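Local coordinates for hemolysin (Enterococcus faecalis, PDB 2R2Z), which is a membrane protein of the UPF0053 family that may bind flavin adenine dinucleotide, here represented by its transporter-associated domain, in whose crystals zinc ions are bound, at residues Arg23-Ile26 with Asp27-Asn30. Sequence-based numbering, arbitrary orientation.
Sequences RMLI and DEFN
The start of helix 26-33, where L25 stands at the N-cap and E28 reaches back to it from the first turn, illustrates how a glutamate in that turn can bind the backbone N-H of an N-cap residue that has no side-chain acceptor of its own. E28 supplies the acceptor: its OE1 takes the backbone N-H of L25 at 2.9 Å between N and OE1, a nearly straight bond (166°) that meets the carboxylate on its anti side and 30° out of its plane. This is the backward half of a capping box; the leucine cannot return the bond. The same OE1 receives a hydrogen bond from a water, 2.8 Å away, that also donates to the carbonyl O of R23, so two donors grip one carboxylate oxygen and tie the loop after strand 17-21 to the helix.

With CG anti to its carbonyl carbon (chi1 -74°) and the chain extended beyond it, E28 runs back across the L25 side chain; L25 CB lies 3.4 Å from E28 OE1, and L25 CD1 rests 3.7 Å from E28 CD. Being close to the helix N-terminus, the carboxylate would probably favour its charged form.

In the transporter-associated domain this helix follows the second strand of an antiparallel sheet, and regular backbone bonding begins at once, from F29 N to L25 O and from N30 N to I26 O. M24, a selenomethionine, extends alongside the turn until M24 CE comes 3.8 Å from E28 O, while M24 SE sits at the edge of the F29 ring, near its plane, and 4.2 Å from F29 CB. I26 instead packs on M45 and Y48 of helix 45-53, and the N30 amide bonds T35 and L37 beyond the helix.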
loop_
_atom_site.group_PDB
_atom_site.type_symbol
_atom_site.label_atom_id
_atom_site.label_comp_id
_atom_site.label_asym_id
_atom_site.label_seq_id
_atom_site.Cartn_x
_atom_site.Cartn_y
_atom_site.Cartn_z
ATOM N N ARG A 23 7.314 -4.578 -0.211
ATOM C CA ARG A 23 7.530 -6.022 -0.193
ATOM C C ARG A 23 6.600 -6.801 0.735
ATOM O O ARG A 23 6.576 -8.030 0.675
ATOM C CB ARG A 23 8.975 -6.350 0.189
ATOM C CG ARG A 23 9.358 -5.884 1.589
ATOM C CD ARG A 23 10.691 -6.485 2.066
ATOM N NE ARG A 23 11.786 -6.291 1.117
ATOM C CZ ARG A 23 12.539 -5.205 1.029
ATOM N NH1 ARG A 23 12.315 -4.164 1.822
ATOM N NH2 ARG A 23 13.515 -5.160 0.127
HETATM N N MSE A 24 5.856 -6.111 1.602
HETATM C CA MSE A 24 4.939 -6.800 2.498
HETATM C C MSE A 24 3.927 -7.575 1.671
HETATM O O MSE A 24 3.350 -7.045 0.720
HETATM C CB MSE A 24 4.239 -5.807 3.410
HETATM C CG MSE A 24 3.426 -6.485 4.493
HETATM SE SE MSE A 24 2.621 -5.194 5.729
HETATM C CE MSE A 24 2.277 -6.401 7.236
ATOM N N LEU A 25 3.704 -8.829 2.031
ATOM C CA LEU A 25 2.708 -9.614 1.327
ATOM C C LEU A 25 1.300 -9.115 1.618
ATOM O O LEU A 25 1.002 -8.715 2.742
ATOM C CB LEU A 25 2.816 -11.083 1.748
ATOM C CG LEU A 25 4.143 -11.747 1.384
ATOM C CD1 LEU A 25 4.152 -13.139 1.974
ATOM C CD2 LEU A 25 4.342 -11.825 -0.116
ATOM N N ILE A 26 0.424 -9.158 0.615
ATOM C CA ILE A 26 -0.987 -8.832 0.825
ATOM C C ILE A 26 -1.548 -9.670 1.979
ATOM O O ILE A 26 -2.260 -9.157 2.845
ATOM C CB ILE A 26 -1.816 -9.069 -0.462
ATOM C CG1 ILE A 26 -1.338 -8.166 -1.596
ATOM C CG2 ILE A 26 -3.306 -8.855 -0.190
ATOM C CD1 ILE A 26 -1.856 -8.592 -2.966
ATOM N N ASP A 27 -1.243 -10.968 1.990
ATOM C CA ASP A 27 -1.756 -11.825 3.055
ATOM C C ASP A 27 -1.254 -11.396 4.448
ATOM O O ASP A 27 -1.993 -11.461 5.432
ATOM C CB ASP A 27 -1.398 -13.290 2.765
ATOM C CG ASP A 27 -2.104 -13.843 1.528
ATOM O OD1 ASP A 27 -3.155 -13.297 1.124
ATOM O OD2 ASP A 27 -1.624 -14.869 0.962
ATOM N N GLU A 28 0.000 -10.960 4.526
ATOM C CA GLU A 28 0.591 -10.433 5.766
ATOM C C GLU A 28 -0.123 -9.148 6.200
ATOM O O GLU A 28 -0.456 -8.976 7.370
ATOM C CB GLU A 28 2.094 -10.140 5.564
ATOM C CG GLU A 28 3.004 -11.385 5.500
ATOM C CD GLU A 28 4.461 -11.102 5.067
ATOM O OE1 GLU A 28 4.770 -10.100 4.351
ATOM O OE2 GLU A 28 5.319 -11.948 5.431
ATOM N N PHE A 29 -0.348 -8.255 5.242
ATOM C CA PHE A 29 -1.069 -7.017 5.504
ATOM C C PHE A 29 -2.455 -7.318 6.095
ATOM O O PHE A 29 -2.850 -6.732 7.097
ATOM C CB PHE A 29 -1.186 -6.219 4.192
ATOM C CG PHE A 29 -1.903 -4.903 4.328
ATOM C CD1 PHE A 29 -1.191 -3.721 4.522
ATOM C CD2 PHE A 29 -3.286 -4.844 4.232
ATOM C CE1 PHE A 29 -1.855 -2.505 4.636
ATOM C CE2 PHE A 29 -3.954 -3.644 4.349
ATOM C CZ PHE A 29 -3.239 -2.466 4.553
ATOM N N ASN A 30 -3.194 -8.248 5.483
ATOM C CA ASN A 30 -4.517 -8.578 5.997
ATOM C C ASN A 30 -4.476 -9.148 7.408
ATOM O O ASN A 30 -5.323 -8.833 8.233
ATOM C CB ASN A 30 -5.228 -9.587 5.098
ATOM C CG ASN A 30 -5.722 -8.996 3.799
ATOM O OD1 ASN A 30 -5.946 -7.789 3.661
ATOM N ND2 ASN A 30 -5.943 -9.869 2.832
HETATM O O HOH W 1 7.097 -9.882 2.874
#